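Long-range contact in processed glycerol phosphate lipoteichoic acid synthase 2 (PDB 2W8D), which belongs to the sulfatase family of the alkaline phosphatase clan, as the metal-binding C-terminal domain of a lipoteichoic acid synthase: residues K120-Q134 / Y143-Y157. Residues are numbered along the deposited sequence; the frame is centred on the assembly and turned at random.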
ATOM      1  N   LYS A 120      -7.137 -10.336 -15.890  1.00 21.51           N
ATOM      2  CA  LYS A 120      -7.086 -11.627 -16.591  1.00 22.65           C
ATOM      3  C   LYS A 120      -7.564 -11.503 -18.019  1.00 22.85           C
ATOM      4  O   LYS A 120      -7.053 -12.174 -18.901  1.00 23.31           O
ATOM      5  CB  LYS A 120      -7.934 -12.707 -15.893  1.00 23.24           C
ATOM      6  CG  LYS A 120      -7.152 -13.630 -14.974  1.00 24.66           C
ATOM      7  CD  LYS A 120      -7.929 -13.857 -13.694  1.00 27.94           C
ATOM      8  CE  LYS A 120      -6.998 -14.014 -12.477  1.00 30.66           C
ATOM      9  NZ  LYS A 120      -6.116 -15.229 -12.512  1.00 31.08           N
ATOM     10  N   SER A 121      -8.570 -10.663 -18.229  1.00 23.02           N
ATOM     11  CA  SER A 121      -9.164 -10.450 -19.545  1.00 22.61           C
ATOM     12  C   SER A 121      -8.200  -9.695 -20.471  1.00 21.87           C
ATOM     13  O   SER A 121      -8.396  -9.666 -21.698  1.00 22.04           O
ATOM     14  CB  SER A 121     -10.463  -9.663 -19.402  1.00 23.18           C
ATOM     15  OG  SER A 121     -10.214  -8.442 -18.724  1.00 23.89           O
ATOM     16  N   LYS A 122      -7.176  -9.091 -19.873  1.00 20.19           N
ATOM     17  CA  LYS A 122      -6.024  -8.563 -20.593  1.00 19.21           C
ATOM     18  C   LYS A 122      -4.809  -9.528 -20.577  1.00 18.31           C
ATOM     19  O   LYS A 122      -3.714  -9.135 -20.964  1.00 18.25           O
ATOM     20  CB  LYS A 122      -5.636  -7.157 -20.065  1.00 19.39           C
ATOM     21  CG  LYS A 122      -6.458  -5.975 -20.662  1.00 19.59           C
ATOM     22  CD  LYS A 122      -5.561  -4.766 -21.114  1.00 20.32           C
ATOM     23  CE  LYS A 122      -4.980  -3.945 -19.920  1.00 20.43           C
ATOM     24  NZ  LYS A 122      -3.949  -2.847 -20.231  1.00 17.90           N
ATOM     25  N   ASN A 123      -5.005 -10.781 -20.141  1.00 17.25           N
ATOM     26  CA  ASN A 123      -3.954 -11.841 -20.158  1.00 16.31           C
ATOM     27  C   ASN A 123      -2.804 -11.711 -19.144  1.00 15.63           C
ATOM     28  O   ASN A 123      -1.693 -12.213 -19.384  1.00 15.25           O
ATOM     29  CB  ASN A 123      -3.374 -12.023 -21.570  1.00 16.55           C
ATOM     30  CG  ASN A 123      -4.435 -12.320 -22.579  1.00 17.13           C
ATOM     31  OD1 ASN A 123      -5.225 -13.255 -22.405  1.00 19.69           O
ATOM     32  ND2 ASN A 123      -4.494 -11.514 -23.629  1.00 16.85           N
ATOM     33  N   TYR A 124      -3.066 -11.061 -18.012  1.00 14.55           N
ATOM     34  CA  TYR A 124      -2.045 -10.934 -16.962  1.00 14.12           C
ATOM     35  C   TYR A 124      -1.941 -12.212 -16.137  1.00 13.68           C
ATOM     36  O   TYR A 124      -2.945 -12.758 -15.666  1.00 13.83           O
ATOM     37  CB  TYR A 124      -2.292  -9.705 -16.044  1.00 13.64           C
ATOM     38  CG  TYR A 124      -1.886  -8.352 -16.670  1.00 12.79           C
ATOM     39  CD1 TYR A 124      -0.815  -7.607 -16.166  1.00 11.17           C
ATOM     40  CD2 TYR A 124      -2.592  -7.821 -17.753  1.00 10.21           C
ATOM     41  CE1 TYR A 124      -0.471  -6.383 -16.747  1.00 12.90           C
ATOM     42  CE2 TYR A 124      -2.246  -6.608 -18.334  1.00 11.14           C
ATOM     43  CZ  TYR A 124      -1.183  -5.902 -17.845  1.00 12.12           C
ATOM     44  OH  TYR A 124      -0.873  -4.688 -18.425  1.00 14.39           O
ATOM     45  N   THR A 125      -0.724 -12.694 -15.956  1.00 13.07           N
ATOM     46  CA  THR A 125      -0.501 -13.723 -14.973  1.00 13.14           C
ATOM     47  C   THR A 125      -0.191 -12.992 -13.659  1.00 13.02           C
ATOM     48  O   THR A 125       0.519 -12.001 -13.665  1.00 13.45           O
ATOM     49  CB  THR A 125       0.633 -14.663 -15.408  1.00 13.22           C
ATOM     50  OG1 THR A 125       0.283 -15.313 -16.655  1.00 13.93           O
ATOM     51  CG2 THR A 125       0.845 -15.726 -14.358  1.00 14.34           C
ATOM     52  N   SER A 126      -0.757 -13.429 -12.547  1.00 12.61           N
ATOM     53  CA  SER A 126      -0.492 -12.779 -11.270  1.00 13.23           C
ATOM     54  C   SER A 126       0.226 -13.719 -10.300  1.00 13.45           C
ATOM     55  O   SER A 126      -0.061 -14.932 -10.272  1.00 13.25           O
ATOM     56  CB  SER A 126      -1.773 -12.169 -10.651  1.00 13.26           C
ATOM     57  OG  SER A 126      -2.870 -13.085 -10.620  1.00 15.31           O
ATOM     58  N   ALA A 127       1.173 -13.162  -9.539  1.00 14.04           N
ATOM     59  CA  ALA A 127       1.927 -13.916  -8.521  1.00 14.66           C
ATOM     60  C   ALA A 127       2.315 -13.041  -7.320  1.00 15.47           C
ATOM     61  O   ALA A 127       2.659 -11.875  -7.493  1.00 15.08           O
ATOM     62  CB  ALA A 127       3.192 -14.534  -9.140  1.00 14.57           C
ATOM     63  N   THR A 128       2.287 -13.610  -6.107  1.00 15.79           N
ATOM     64  CA  THR A 128       2.852 -12.937  -4.945  1.00 15.73           C
ATOM     65  C   THR A 128       4.178 -13.576  -4.582  1.00 15.80           C
ATOM     66  O   THR A 128       4.315 -14.792  -4.712  1.00 15.24           O
ATOM     67  CB  THR A 128       1.912 -13.058  -3.748  1.00 16.87           C
ATOM     68  OG1 THR A 128       0.671 -12.415  -4.069  1.00 18.27           O
ATOM     69  CG2 THR A 128       2.538 -12.437  -2.497  1.00 14.19           C
ATOM     70  N   PHE A 129       5.143 -12.761  -4.129  1.00 15.82           N
ATOM     71  CA  PHE A 129       6.409 -13.254  -3.595  1.00 15.91           C
ATOM     72  C   PHE A 129       6.505 -12.879  -2.138  1.00 16.15           C
ATOM     73  O   PHE A 129       6.206 -11.752  -1.764  1.00 17.72           O
ATOM     74  CB  PHE A 129       7.583 -12.644  -4.356  1.00 15.94           C
ATOM     75  CG  PHE A 129       7.593 -12.993  -5.811  1.00 16.52           C
ATOM     76  CD1 PHE A 129       8.411 -14.018  -6.289  1.00 15.05           C
ATOM     77  CD2 PHE A 129       6.745 -12.338  -6.702  1.00 16.17           C
ATOM     78  CE1 PHE A 129       8.396 -14.358  -7.624  1.00 15.57           C
ATOM     79  CE2 PHE A 129       6.730 -12.680  -8.057  1.00 15.23           C
ATOM     80  CZ  PHE A 129       7.553 -13.690  -8.513  1.00 15.24           C
ATOM     81  N   HIS A 130       6.935 -13.795  -1.297  1.00 16.30           N
ATOM     82  CA  HIS A 130       7.037 -13.499   0.118  1.00 16.21           C
ATOM     83  C   HIS A 130       7.849 -14.583   0.792  1.00 16.60           C
ATOM     84  O   HIS A 130       7.660 -15.769   0.524  1.00 16.22           O
ATOM     85  CB  HIS A 130       5.645 -13.445   0.706  1.00 17.19           C
ATOM     86  CG  HIS A 130       5.605 -13.041   2.138  1.00 18.14           C
ATOM     87  ND1 HIS A 130       6.115 -11.840   2.587  1.00 19.72           N
ATOM     88  CD2 HIS A 130       5.107 -13.672   3.221  1.00 16.99           C
ATOM     89  CE1 HIS A 130       5.936 -11.756   3.892  1.00 17.86           C
ATOM     90  NE2 HIS A 130       5.321 -12.851   4.298  1.00 19.23           N
ATOM     91  N   GLY A 131       8.776 -14.173   1.652  1.00 16.78           N
ATOM     92  CA  GLY A 131       9.724 -15.108   2.254  1.00 16.85           C
ATOM     93  C   GLY A 131       9.243 -15.716   3.553  1.00 17.23           C
ATOM     94  O   GLY A 131      10.014 -15.813   4.490  1.00 18.20           O
ATOM     95  N   ASN A 132       7.976 -16.117   3.615  1.00 16.95           N
ATOM     96  CA  ASN A 132       7.395 -16.697   4.826  1.00 17.72           C
ATOM     97  C   ASN A 132       6.307 -17.672   4.393  1.00 17.72           C
ATOM     98  O   ASN A 132       5.906 -17.647   3.238  1.00 18.04           O
ATOM     99  CB  ASN A 132       6.826 -15.603   5.749  1.00 18.12           C
ATOM    100  CG  ASN A 132       6.426 -16.136   7.158  1.00 19.73           C
ATOM    101  OD1 ASN A 132       6.722 -17.267   7.519  1.00 22.75           O
ATOM    102  ND2 ASN A 132       5.755 -15.305   7.938  1.00 21.07           N
ATOM    103  N   THR A 133       5.843 -18.531   5.289  1.00 17.28           N
ATOM    104  CA  THR A 133       4.845 -19.502   4.899  1.00 18.35           C
ATOM    105  C   THR A 133       3.556 -18.824   4.400  1.00 17.80           C
ATOM    106  O   THR A 133       3.197 -17.737   4.837  1.00 18.34           O
ATOM    107  CB  THR A 133       4.584 -20.573   5.992  1.00 18.60           C
ATOM    108  OG1 THR A 133       3.585 -21.480   5.524  1.00 20.13           O
ATOM    109  CG2 THR A 133       4.102 -19.949   7.306  1.00 19.43           C
ATOM    110  N   GLN A 134       2.929 -19.462   3.421  1.00 17.47           N
ATOM    111  CA  GLN A 134       1.677 -19.016   2.810  1.00 16.97           C
ATOM    112  C   GLN A 134       0.477 -18.961   3.766  1.00 17.01           C
ATOM    113  O   GLN A 134      -0.502 -18.289   3.470  1.00 18.37           O
ATOM    114  CB  GLN A 134       1.327 -19.932   1.619  1.00 17.15           C
ATOM    115  CG  GLN A 134       1.064 -21.402   1.976  1.00 13.99           C
ATOM    116  CD  GLN A 134       0.806 -22.252   0.768  1.00 14.04           C
ATOM    117  OE1 GLN A 134       1.735 -22.752   0.130  1.00 15.80           O
ATOM    118  NE2 GLN A 134      -0.451 -22.458   0.455  1.00 16.62           N
ATOM    119  N   TYR A 143      -5.887 -15.036  -1.329  1.00 15.91           N
ATOM    120  CA  TYR A 143      -5.356 -14.828  -2.652  1.00 16.48           C
ATOM    121  C   TYR A 143      -6.143 -15.621  -3.664  1.00 17.23           C
ATOM    122  O   TYR A 143      -6.259 -15.212  -4.804  1.00 18.06           O
ATOM    123  CB  TYR A 143      -3.900 -15.245  -2.719  1.00 16.29           C
ATOM    124  CG  TYR A 143      -2.931 -14.283  -2.081  1.00 16.43           C
ATOM    125  CD1 TYR A 143      -3.312 -13.011  -1.648  1.00 14.46           C
ATOM    126  CD2 TYR A 143      -1.610 -14.654  -1.926  1.00 16.74           C
ATOM    127  CE1 TYR A 143      -2.377 -12.158  -1.035  1.00 17.08           C
ATOM    128  CE2 TYR A 143      -0.692 -13.827  -1.352  1.00 16.50           C
ATOM    129  CZ  TYR A 143      -1.055 -12.593  -0.915  1.00 18.04           C
ATOM    130  OH  TYR A 143      -0.048 -11.833  -0.369  1.00 18.77           O
ATOM    131  N   LYS A 144      -6.701 -16.751  -3.250  1.00 17.50           N
ATOM    132  CA  LYS A 144      -7.448 -17.580  -4.180  1.00 17.70           C
ATOM    133  C   LYS A 144      -8.726 -16.851  -4.537  1.00 17.91           C
ATOM    134  O   LYS A 144      -9.153 -16.855  -5.703  1.00 18.41           O
ATOM    135  CB  LYS A 144      -7.795 -18.914  -3.549  1.00 17.54           C
ATOM    136  CG  LYS A 144      -6.623 -19.802  -3.325  1.00 17.56           C
ATOM    137  CD  LYS A 144      -7.133 -21.037  -2.643  1.00 18.16           C
ATOM    138  CE  LYS A 144      -6.413 -22.242  -3.095  1.00 20.23           C
ATOM    139  NZ  LYS A 144      -5.390 -22.601  -2.119  1.00 24.23           N
ATOM    140  N   ALA A 145      -9.326 -16.210  -3.536  1.00 17.32           N
ATOM    141  CA  ALA A 145     -10.528 -15.423  -3.759  1.00 17.39           C
ATOM    142  C   ALA A 145     -10.200 -14.233  -4.676  1.00 16.72           C
ATOM    143  O   ALA A 145     -11.062 -13.759  -5.427  1.00 16.23           O
ATOM    144  CB  ALA A 145     -11.100 -14.931  -2.408  1.00 16.78           C
ATOM    145  N   GLU A 146      -8.958 -13.763  -4.608  1.00 16.33           N
ATOM    146  CA  GLU A 146      -8.546 -12.566  -5.366  1.00 17.41           C
ATOM    147  C   GLU A 146      -8.091 -12.878  -6.801  1.00 17.79           C
ATOM    148  O   GLU A 146      -7.804 -11.971  -7.585  1.00 18.64           O
ATOM    149  CB  GLU A 146      -7.470 -11.760  -4.603  1.00 17.46           C
ATOM    150  CG  GLU A 146      -8.005 -11.093  -3.322  1.00 17.19           C
ATOM    151  CD  GLU A 146      -6.951 -10.271  -2.539  1.00 22.72           C
ATOM    152  OE1 GLU A 146      -5.716 -10.563  -2.623  1.00 19.41           O
ATOM    153  OE2 GLU A 146      -7.389  -9.315  -1.834  1.00 22.87           O
ATOM    154  N   GLY A 147      -8.053 -14.168  -7.120  1.00 17.92           N
ATOM    155  CA  GLY A 147      -7.562 -14.667  -8.376  1.00 17.73           C
ATOM    156  C   GLY A 147      -6.066 -14.669  -8.591  1.00 17.54           C
ATOM    157  O   GLY A 147      -5.619 -14.699  -9.738  1.00 18.19           O
ATOM    158  N   ILE A 148      -5.267 -14.626  -7.536  1.00 17.64           N
ATOM    159  CA  ILE A 148      -3.834 -14.599  -7.757  1.00 17.42           C
ATOM    160  C   ILE A 148      -3.445 -16.000  -8.270  1.00 16.89           C
ATOM    161  O   ILE A 148      -3.754 -16.996  -7.600  1.00 15.97           O
ATOM    162  CB  ILE A 148      -3.003 -14.235  -6.510  1.00 17.46           C
ATOM    163  CG1 ILE A 148      -3.401 -12.892  -5.854  1.00 20.15           C
ATOM    164  CG2 ILE A 148      -1.510 -14.217  -6.848  1.00 15.94           C
ATOM    165  CD1 ILE A 148      -3.683 -11.766  -6.749  1.00 22.27           C
ATOM    166  N   ASP A 149      -2.782 -16.073  -9.441  1.00 16.42           N
ATOM    167  CA  ASP A 149      -2.470 -17.389 -10.069  1.00 16.65           C
ATOM    168  C   ASP A 149      -1.392 -18.123  -9.310  1.00 16.05           C
ATOM    169  O   ASP A 149      -1.420 -19.338  -9.253  1.00 16.19           O
ATOM    170  CB  ASP A 149      -1.981 -17.286 -11.544  1.00 16.59           C
ATOM    171  CG  ASP A 149      -2.994 -16.651 -12.457  1.00 16.75           C
ATOM    172  OD1 ASP A 149      -4.038 -17.274 -12.649  1.00 17.32           O
ATOM    173  OD2 ASP A 149      -2.774 -15.516 -12.947  1.00 15.60           O
ATOM    174  N   LYS A 150      -0.416 -17.393  -8.770  1.00 14.93           N
ATOM    175  CA  LYS A 150       0.739 -18.054  -8.170  1.00 14.68           C
ATOM    176  C   LYS A 150       1.191 -17.435  -6.845  1.00 15.65           C
ATOM    177  O   LYS A 150       1.200 -16.218  -6.673  1.00 16.20           O
ATOM    178  CB  LYS A 150       1.910 -18.084  -9.156  1.00 14.89           C
ATOM    179  CG  LYS A 150       1.712 -18.907 -10.436  1.00 11.73           C
ATOM    180  CD  LYS A 150       2.770 -18.475 -11.435  1.00 12.15           C
ATOM    181  CE  LYS A 150       2.603 -19.078 -12.822  1.00  7.36           C
ATOM    182  NZ  LYS A 150       2.793 -20.554 -12.784  1.00  6.91           N
ATOM    183  N   PHE A 151       1.591 -18.287  -5.908  1.00 15.83           N
ATOM    184  CA  PHE A 151       2.075 -17.809  -4.635  1.00 14.80           C
ATOM    185  C   PHE A 151       3.473 -18.355  -4.361  1.00 14.25           C
ATOM    186  O   PHE A 151       3.619 -19.478  -3.958  1.00 14.03           O
ATOM    187  CB  PHE A 151       1.066 -18.178  -3.518  1.00 15.29           C
ATOM    188  CG  PHE A 151       1.312 -17.470  -2.199  1.00 14.85           C
ATOM    189  CD1 PHE A 151       2.456 -16.689  -2.001  1.00 13.45           C
ATOM    190  CD2 PHE A 151       0.408 -17.605  -1.152  1.00 15.77           C
ATOM    191  CE1 PHE A 151       2.693 -16.030  -0.789  1.00 16.26           C
ATOM    192  CE2 PHE A 151       0.638 -16.948   0.088  1.00 14.90           C
ATOM    193  CZ  PHE A 151       1.785 -16.164   0.263  1.00 14.58           C
ATOM    194  N   PHE A 152       4.508 -17.545  -4.585  1.00 14.78           N
ATOM    195  CA  PHE A 152       5.881 -17.959  -4.275  1.00 14.95           C
ATOM    196  C   PHE A 152       6.199 -17.692  -2.818  1.00 15.13           C
ATOM    197  O   PHE A 152       6.778 -16.663  -2.490  1.00 15.59           O
ATOM    198  CB  PHE A 152       6.906 -17.266  -5.187  1.00 15.25           C
ATOM    199  CG  PHE A 152       6.801 -17.676  -6.634  1.00 16.66           C
ATOM    200  CD1 PHE A 152       7.264 -18.911  -7.054  1.00 18.25           C
ATOM    201  CD2 PHE A 152       6.207 -16.836  -7.566  1.00 19.06           C
ATOM    202  CE1 PHE A 152       7.151 -19.327  -8.403  1.00 19.28           C
ATOM    203  CE2 PHE A 152       6.088 -17.224  -8.907  1.00 20.75           C
ATOM    204  CZ  PHE A 152       6.548 -18.485  -9.323  1.00 19.43           C
ATOM    205  N   ASP A 153       5.822 -18.609  -1.935  1.00 15.29           N
ATOM    206  CA  ASP A 153       6.106 -18.410  -0.517  1.00 16.17           C
ATOM    207  C   ASP A 153       7.498 -18.962  -0.135  1.00 15.72           C
ATOM    208  O   ASP A 153       8.335 -19.252  -1.018  1.00 15.88           O
ATOM    209  CB  ASP A 153       4.994 -18.992   0.370  1.00 15.80           C
ATOM    210  CG  ASP A 153       4.987 -20.509   0.364  1.00 20.52           C
ATOM    211  OD1 ASP A 153       5.777 -21.132  -0.403  1.00 22.01           O
ATOM    212  OD2 ASP A 153       4.185 -21.084   1.128  1.00 25.70           O
ATOM    213  N   SER A 154       7.731 -19.084   1.175  1.00 15.45           N
ATOM    214  CA  SER A 154       9.005 -19.535   1.733  1.00 15.27           C
ATOM    215  C   SER A 154       9.474 -20.900   1.238  1.00 15.20           C
ATOM    216  O   SER A 154      10.657 -21.203   1.326  1.00 15.95           O
ATOM    217  CB  SER A 154       9.020 -19.470   3.276  1.00 15.03           C
ATOM    218  OG  SER A 154       8.173 -20.437   3.873  1.00 15.51           O
ATOM    219  N   ALA A 155       8.577 -21.717   0.704  1.00 14.97           N
ATOM    220  CA  ALA A 155       9.003 -23.014   0.151  1.00 14.60           C
ATOM    221  C   ALA A 155       9.963 -22.833  -1.043  1.00 15.13           C
ATOM    222  O   ALA A 155      10.715 -23.736  -1.370  1.00 15.11           O
ATOM    223  CB  ALA A 155       7.794 -23.893  -0.234  1.00 13.15           C
ATOM    224  N   TYR A 156       9.943 -21.666  -1.678  1.00 16.08           N
ATOM    225  CA  TYR A 156      10.743 -21.441  -2.872  1.00 17.73           C
ATOM    226  C   TYR A 156      12.062 -20.713  -2.611  1.00 19.14           C
ATOM    227  O   TYR A 156      12.806 -20.442  -3.552  1.00 19.63           O
ATOM    228  CB  TYR A 156       9.953 -20.657  -3.907  1.00 17.50           C
ATOM    229  CG  TYR A 156       8.830 -21.417  -4.549  1.00 18.07           C
ATOM    230  CD1 TYR A 156       9.007 -22.068  -5.780  1.00 16.62           C
ATOM    231  CD2 TYR A 156       7.568 -21.468  -3.944  1.00 16.96           C
ATOM    232  CE1 TYR A 156       7.954 -22.773  -6.380  1.00 15.79           C
ATOM    233  CE2 TYR A 156       6.521 -22.165  -4.532  1.00 15.79           C
ATOM    234  CZ  TYR A 156       6.710 -22.799  -5.739  1.00 16.96           C
ATOM    235  OH  TYR A 156       5.638 -23.484  -6.284  1.00 21.50           O
ATOM    236  N   TYR A 157      12.335 -20.398  -1.345  1.00 20.91           N
ATOM    237  CA  TYR A 157      13.586 -19.788  -0.928  1.00 22.61           C
ATOM    238  C   TYR A 157      14.407 -20.723  -0.044  1.00 24.83           C
ATOM    239  O   TYR A 157      13.856 -21.550   0.659  1.00 25.33           O
ATOM    240  CB  TYR A 157      13.303 -18.464  -0.225  1.00 22.32           C
ATOM    241  CG  TYR A 157      12.493 -17.523  -1.089  1.00 21.08           C
ATOM    242  CD1 TYR A 157      13.123 -16.608  -1.921  1.00 18.89           C
ATOM    243  CD2 TYR A 157      11.092 -17.582  -1.104  1.00 20.05           C
ATOM    244  CE1 TYR A 157      12.402 -15.767  -2.733  1.00 19.85           C
ATOM    245  CE2 TYR A 157      10.353 -16.734  -1.916  1.00 19.52           C
ATOM    246  CZ  TYR A 157      11.018 -15.836  -2.730  1.00 19.63           C
ATOM    247  OH  TYR A 157      10.320 -14.998  -3.549  1.00 20.60           O
TER
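Lys120 reaches the turn before strand 150-152 with its ammonium: NZ donates to Gly147 O at 2.9 Å, in the carbonyl plane, and forms a salt bridge to Asp149 OD1. Gly147 closes helix 139-145 in a Schellman motif, so the lysine grips the helix exit; Tyr417 OH is a further partner of NZ. Ser126 takes the other carboxylate oxygen, its backbone N meeting the anti lone pair of Asp149 OD2 at 2.9 Å and 167°. Its OG, set between backbone N and carbonyl carbon (chi1 50°), accepts from Asp149 N. From here the strands run parallel: Lys150 N donates to Ser126 O, Thr128 N to Lys150 O, Phe152 N to Thr128 O and His130 N to Phe152 O. Ala127 CB lies 3.8 Å from Lys150 CB. On the other face, Thr128 crosses Tyr143 at about a right angle, CG2 3.4 Å from Tyr143 OH, which bonds Glu88. Back on the face of Ala127, Phe129 lies beside Phe152, the rings slid apart with planes at 18°, while Tyr157 OH, hydrogen-bonded to Ser178 OG, comes in at the edge of the Phe129 ring, in its plane. Beyond the strand, Gln134 N donates to the anti lone pair of Asp153 OD2 (3.1 Å), and OD1 closes an Asx turn with Ala155 N. In this beta-alpha-beta unit, strand 150-152 is thus flanked by two aspartates, each with separate partners for its two oxygens; Lys120 probably favours the ionised form of Asp149, while Thr128 OG1 is buried without a polar partner.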